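Local atomic coordinates of glucose-6-phosphate dehydrogenase (Trypanosoma cruzi, PDB entry 5AQ1), a protein that catalyses the NADP-dependent oxidation of glucose 6-phosphate to 6-phosphogluconolactone, the first step of the pentose phosphate pathway. Residues 234-247 with 372-384. Residues are numbered along the deposited sequence; the frame is centred on the assembly and turned at random.
Sequences LWNSNSIACVQITF and RLLDIRIQFKDEI
I378 packs against W235, I240 and V243, its CG1-CD1 branch lying against V243 and W235 and its CG2 methyl against I240. CD1 lies 3.8 Å from V243 CG1, the two side chains running alongside each other, and CG2 meets I240 CD1 at 3.7 Å. CG1 packs at 3.9 Å from CH2 of W235, whose side chain crosses at about a right angle; a branched residue suits a spot walled on several sides. Beyond it, the F380 ring touches I240 CG1 and L234 CB.

The other face of this strand pair carries the polar side chains Q244, T246, D375, R377 and Q379. Q244 and R377 run side by side, Q244 NE2 3.7 Å from R377 CD, with amide and guanidinium planes nearly perpendicular. A carboxylate suits D375 because it serves two partners: OD1 accepts from a water shared with Q244 NE2 and T246 OG1, while R377 NE forms a salt bridge with OD2 from above the carboxylate plane. R377 also pairs with E395, and R364 binds T246 OG1.

Reciprocal backbone N-H...O bonds link Q244 with R377 and T246 with D375, and Q379 N bonds to C242 O. The long, extended K381 chain spans to the S237 carbonyl, NZ 2.9 Å from S237 O. A241 N and C242 N both bond to Q379 O, a classic beta bulge in the large mixed sheet of the C-terminal domain; the far end of the strand pair places F247 beside the bound glucose 6-phosphate, and R372 belongs to its pocket.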
loop_
_atom_site.group_PDB
_atom_site.type_symbol
_atom_site.label_atom_id
_atom_site.label_comp_id
_atom_site.label_asym_id
_atom_site.label_seq_id
_atom_site.Cartn_x
_atom_site.Cartn_y
_atom_site.Cartn_z
ATOM N N LEU B 234 4.765 -4.534 -5.533
ATOM C CA LEU B 234 5.964 -4.588 -4.698
ATOM C C LEU B 234 7.056 -3.605 -5.099
ATOM O O LEU B 234 8.046 -3.478 -4.383
ATOM C CB LEU B 234 6.567 -5.995 -4.741
ATOM C CG LEU B 234 5.717 -7.139 -4.194
ATOM C CD1 LEU B 234 6.328 -8.485 -4.558
ATOM C CD2 LEU B 234 5.560 -7.006 -2.690
ATOM N N TRP B 235 6.897 -2.911 -6.221
ATOM C CA TRP B 235 8.046 -2.246 -6.850
ATOM C C TRP B 235 8.281 -0.809 -6.381
ATOM O O TRP B 235 8.305 0.126 -7.179
ATOM C CB TRP B 235 7.922 -2.304 -8.375
ATOM C CG TRP B 235 9.239 -2.486 -9.038
ATOM C CD1 TRP B 235 10.128 -1.507 -9.379
ATOM C CD2 TRP B 235 9.839 -3.728 -9.423
ATOM N NE1 TRP B 235 11.240 -2.063 -9.964
ATOM C CE2 TRP B 235 11.087 -3.424 -10.005
ATOM C CE3 TRP B 235 9.437 -5.064 -9.345
ATOM C CZ2 TRP B 235 11.942 -4.415 -10.505
ATOM C CZ3 TRP B 235 10.288 -6.049 -9.845
ATOM C CH2 TRP B 235 11.525 -5.717 -10.417
ATOM N N ASN B 236 8.468 -0.643 -5.077
ATOM C CA ASN B 236 8.695 0.678 -4.495
ATOM C C ASN B 236 9.375 0.561 -3.133
ATOM O O ASN B 236 9.623 -0.546 -2.656
ATOM C CB ASN B 236 7.372 1.436 -4.390
ATOM C CG ASN B 236 6.351 0.703 -3.551
ATOM O OD1 ASN B 236 6.658 0.248 -2.451
ATOM N ND2 ASN B 236 5.135 0.571 -4.064
ATOM N N SER B 237 9.657 1.702 -2.510
ATOM C CA SER B 237 10.435 1.736 -1.271
ATOM C C SER B 237 9.735 1.120 -0.055
ATOM O O SER B 237 10.384 0.879 0.965
ATOM C CB SER B 237 10.842 3.174 -0.942
ATOM O OG SER B 237 9.733 3.917 -0.487
ATOM N N ASN B 238 8.428 0.878 -0.149
ATOM C CA ASN B 238 7.694 0.204 0.927
ATOM C C ASN B 238 8.107 -1.250 1.105
ATOM O O ASN B 238 8.138 -1.751 2.230
ATOM C CB ASN B 238 6.184 0.252 0.679
ATOM C CG ASN B 238 5.639 1.669 0.634
ATOM O OD1 ASN B 238 6.280 2.613 1.102
ATOM N ND2 ASN B 238 4.437 1.819 0.089
ATOM N N SER B 239 8.401 -1.924 -0.005
ATOM C CA SER B 239 8.762 -3.345 0.005
ATOM C C SER B 239 10.237 -3.612 -0.330
ATOM O O SER B 239 10.797 -4.620 0.114
ATOM C CB SER B 239 7.880 -4.112 -0.980
ATOM O OG SER B 239 6.523 -4.096 -0.580
ATOM N N ILE B 240 10.863 -2.719 -1.098
ATOM C CA ILE B 240 12.244 -2.926 -1.544
ATOM C C ILE B 240 13.236 -2.243 -0.601
ATOM O O ILE B 240 13.116 -1.051 -0.308
ATOM C CB ILE B 240 12.457 -2.428 -2.987
ATOM C CG1 ILE B 240 11.618 -3.263 -3.954
ATOM C CG2 ILE B 240 13.928 -2.511 -3.371
ATOM C CD1 ILE B 240 11.583 -2.731 -5.370
ATOM N N ALA B 241 14.213 -3.021 -0.141
ATOM C CA ALA B 241 15.252 -2.536 0.763
ATOM C C ALA B 241 16.501 -2.091 0.009
ATOM O O ALA B 241 17.156 -1.134 0.411
ATOM C CB ALA B 241 15.620 -3.625 1.761
ATOM N N CYS B 242 16.835 -2.799 -1.068
ATOM C CA CYS B 242 18.063 -2.541 -1.806
ATOM C C CYS B 242 18.030 -3.185 -3.194
ATOM O O CYS B 242 17.499 -4.285 -3.362
ATOM C CB CYS B 242 19.257 -3.081 -1.019
ATOM S SG CYS B 242 20.847 -2.827 -1.836
ATOM N N VAL B 243 18.601 -2.493 -4.179
ATOM C CA VAL B 243 18.712 -3.009 -5.547
ATOM C C VAL B 243 20.182 -3.049 -5.962
ATOM O O VAL B 243 20.878 -2.036 -5.875
ATOM C CB VAL B 243 17.926 -2.140 -6.546
ATOM C CG1 VAL B 243 18.144 -2.619 -7.975
ATOM C CG2 VAL B 243 16.443 -2.147 -6.206
ATOM N N GLN B 244 20.647 -4.216 -6.403
ATOM C CA GLN B 244 22.031 -4.388 -6.835
ATOM C C GLN B 244 22.085 -4.809 -8.300
ATOM O O GLN B 244 21.387 -5.737 -8.710
ATOM C CB GLN B 244 22.745 -5.427 -5.971
ATOM C CG GLN B 244 24.263 -5.392 -6.105
ATOM C CD GLN B 244 24.952 -6.538 -5.393
ATOM O OE1 GLN B 244 25.757 -6.325 -4.492
ATOM N NE2 GLN B 244 24.642 -7.759 -5.800
ATOM N N ILE B 245 22.913 -4.116 -9.078
ATOM C CA ILE B 245 23.152 -4.451 -10.480
ATOM C C ILE B 245 24.634 -4.784 -10.627
ATOM O O ILE B 245 25.495 -3.958 -10.311
ATOM C CB ILE B 245 22.766 -3.285 -11.414
ATOM C CG1 ILE B 245 21.284 -2.930 -11.235
ATOM C CG2 ILE B 245 23.030 -3.656 -12.865
ATOM C CD1 ILE B 245 20.873 -1.619 -11.874
ATOM N N THR B 246 24.921 -5.991 -11.110
ATOM C CA THR B 246 26.277 -6.542 -11.080
ATOM C C THR B 246 26.785 -6.982 -12.452
ATOM O O THR B 246 26.094 -7.680 -13.188
ATOM C CB THR B 246 26.341 -7.747 -10.132
ATOM O OG1 THR B 246 25.945 -7.332 -8.820
ATOM C CG2 THR B 246 27.744 -8.340 -10.083
ATOM N N PHE B 247 28.014 -6.574 -12.765
ATOM C CA PHE B 247 28.710 -6.976 -13.981
ATOM C C PHE B 247 30.072 -7.530 -13.577
ATOM O O PHE B 247 30.842 -6.855 -12.899
ATOM C CB PHE B 247 28.861 -5.772 -14.918
ATOM C CG PHE B 247 29.816 -5.987 -16.060
ATOM C CD1 PHE B 247 31.172 -5.714 -15.909
ATOM C CD2 PHE B 247 29.363 -6.431 -17.295
ATOM C CE1 PHE B 247 32.059 -5.896 -16.960
ATOM C CE2 PHE B 247 30.250 -6.618 -18.351
ATOM C CZ PHE B 247 31.595 -6.346 -18.183
ATOM N N ARG B 372 32.247 -14.789 -14.813
ATOM C CA ARG B 372 31.474 -13.981 -15.738
ATOM C C ARG B 372 30.041 -13.949 -15.228
ATOM O O ARG B 372 29.438 -14.997 -15.002
ATOM C CB ARG B 372 31.523 -14.579 -17.142
ATOM C CG ARG B 372 30.680 -13.822 -18.158
ATOM C CD ARG B 372 31.227 -13.976 -19.570
ATOM N NE ARG B 372 30.420 -13.238 -20.541
ATOM C CZ ARG B 372 29.315 -13.697 -21.128
ATOM N NH1 ARG B 372 28.846 -14.915 -20.863
ATOM N NH2 ARG B 372 28.668 -12.925 -21.995
ATOM N N LEU B 373 29.503 -12.749 -15.028
ATOM C CA LEU B 373 28.147 -12.602 -14.509
ATOM C C LEU B 373 27.524 -11.271 -14.884
ATOM O O LEU B 373 28.189 -10.234 -14.880
ATOM C CB LEU B 373 28.140 -12.729 -12.981
ATOM C CG LEU B 373 26.777 -12.611 -12.284
ATOM C CD1 LEU B 373 25.851 -13.749 -12.690
ATOM C CD2 LEU B 373 26.951 -12.580 -10.776
ATOM N N LEU B 374 26.242 -11.326 -15.226
ATOM C CA LEU B 374 25.398 -10.142 -15.292
ATOM C C LEU B 374 24.091 -10.495 -14.607
ATOM O O LEU B 374 23.308 -11.289 -15.138
ATOM C CB LEU B 374 25.138 -9.717 -16.740
ATOM C CG LEU B 374 24.229 -8.497 -16.937
ATOM C CD1 LEU B 374 24.879 -7.237 -16.388
ATOM C CD2 LEU B 374 23.894 -8.326 -18.408
ATOM N N ASP B 375 23.859 -9.933 -13.424
ATOM C CA ASP B 375 22.585 -10.162 -12.742
ATOM C C ASP B 375 22.033 -8.927 -12.054
ATOM O O ASP B 375 22.748 -7.959 -11.774
ATOM C CB ASP B 375 22.647 -11.386 -11.797
ATOM C CG ASP B 375 23.412 -11.129 -10.493
ATOM O OD1 ASP B 375 23.913 -10.009 -10.261
ATOM O OD2 ASP B 375 23.503 -12.079 -9.683
ATOM N N ILE B 376 20.730 -8.986 -11.811
ATOM C CA ILE B 376 19.986 -7.936 -11.141
ATOM C C ILE B 376 19.397 -8.569 -9.891
ATOM O O ILE B 376 18.788 -9.638 -9.968
ATOM C CB ILE B 376 18.851 -7.412 -12.044
ATOM C CG1 ILE B 376 19.421 -6.835 -13.345
ATOM C CG2 ILE B 376 18.019 -6.358 -11.326
ATOM C CD1 ILE B 376 18.422 -6.795 -14.477
ATOM N N ARG B 377 19.588 -7.925 -8.746
ATOM C CA ARG B 377 19.046 -8.432 -7.489
ATOM C C ARG B 377 18.176 -7.382 -6.805
ATOM O O ARG B 377 18.673 -6.349 -6.362
ATOM C CB ARG B 377 20.177 -8.890 -6.571
ATOM C CG ARG B 377 20.820 -10.189 -7.023
ATOM C CD ARG B 377 22.177 -10.405 -6.382
ATOM N NE ARG B 377 22.806 -11.644 -6.848
ATOM C CZ ARG B 377 22.504 -12.867 -6.415
ATOM N NH1 ARG B 377 21.568 -13.056 -5.491
ATOM N NH2 ARG B 377 23.145 -13.915 -6.908
ATOM N N ILE B 378 16.875 -7.658 -6.738
ATOM C CA ILE B 378 15.926 -6.818 -6.017
ATOM C C ILE B 378 15.736 -7.423 -4.629
ATOM O O ILE B 378 14.956 -8.365 -4.452
ATOM C CB ILE B 378 14.553 -6.751 -6.725
ATOM C CG1 ILE B 378 14.706 -6.466 -8.224
ATOM C CG2 ILE B 378 13.660 -5.702 -6.066
ATOM C CD1 ILE B 378 15.293 -5.109 -8.544
ATOM N N GLN B 379 16.452 -6.886 -3.646
ATOM C CA GLN B 379 16.392 -7.398 -2.279
ATOM C C GLN B 379 15.311 -6.681 -1.472
ATOM O O GLN B 379 15.410 -5.482 -1.213
ATOM C CB GLN B 379 17.753 -7.246 -1.603
ATOM C CG GLN B 379 17.830 -7.841 -0.210
ATOM C CD GLN B 379 19.258 -7.957 0.286
ATOM O OE1 GLN B 379 19.732 -7.114 1.045
ATOM N NE2 GLN B 379 19.954 -8.999 -0.147
ATOM N N PHE B 380 14.288 -7.434 -1.073
ATOM C CA PHE B 380 13.168 -6.888 -0.312
ATOM C C PHE B 380 13.495 -6.764 1.175
ATOM O O PHE B 380 14.501 -7.289 1.660
ATOM C CB PHE B 380 11.911 -7.745 -0.513
ATOM C CG PHE B 380 11.470 -7.837 -1.947
ATOM C CD1 PHE B 380 10.748 -6.807 -2.535
ATOM C CD2 PHE B 380 11.796 -8.944 -2.718
ATOM C CE1 PHE B 380 10.349 -6.883 -3.861
ATOM C CE2 PHE B 380 11.399 -9.025 -4.045
ATOM C CZ PHE B 380 10.672 -7.994 -4.616
ATOM N N LYS B 381 12.639 -6.039 1.882
ATOM C CA LYS B 381 12.800 -5.828 3.315
ATOM C C LYS B 381 12.541 -7.104 4.097
ATOM O O LYS B 381 11.871 -8.018 3.624
ATOM C CB LYS B 381 11.842 -4.742 3.803
ATOM C CG LYS B 381 12.210 -3.341 3.364
ATOM C CD LYS B 381 11.054 -2.390 3.606
ATOM C CE LYS B 381 11.534 -0.974 3.845
ATOM N NZ LYS B 381 10.408 -0.006 3.774
ATOM N N ASP B 382 13.068 -7.141 5.310
ATOM C CA ASP B 382 12.815 -8.242 6.224
ATOM C C ASP B 382 11.369 -8.234 6.684
ATOM O O ASP B 382 10.808 -7.178 6.978
ATOM C CB ASP B 382 13.714 -8.131 7.452
ATOM C CG ASP B 382 15.151 -8.416 7.139
ATOM O OD1 ASP B 382 15.511 -9.614 7.049
ATOM O OD2 ASP B 382 15.916 -7.441 6.995
ATOM N N GLU B 383 10.768 -9.418 6.732
ATOM C CA GLU B 383 9.552 -9.612 7.496
ATOM C C GLU B 383 10.020 -9.929 8.919
ATOM O O GLU B 383 10.522 -11.025 9.195
ATOM C CB GLU B 383 8.703 -10.732 6.895
ATOM C CG GLU B 383 7.252 -10.719 7.347
ATOM C CD GLU B 383 6.462 -9.507 6.861
ATOM O OE1 GLU B 383 6.860 -8.868 5.861
ATOM O OE2 GLU B 383 5.422 -9.202 7.484
ATOM N N ILE B 384 9.893 -8.942 9.805
ATOM C CA ILE B 384 10.490 -9.008 11.141
ATOM C C ILE B 384 9.803 -10.036 12.033
ATOM O O ILE B 384 10.475 -10.778 12.747
ATOM C CB ILE B 384 10.501 -7.622 11.832
ATOM C CG1 ILE B 384 11.367 -6.638 11.029
ATOM C CG2 ILE B 384 11.027 -7.731 13.264
ATOM C CD1 ILE B 384 11.103 -5.179 11.343
HETATM O O HOH W 1 23.354 -7.862 -8.526
#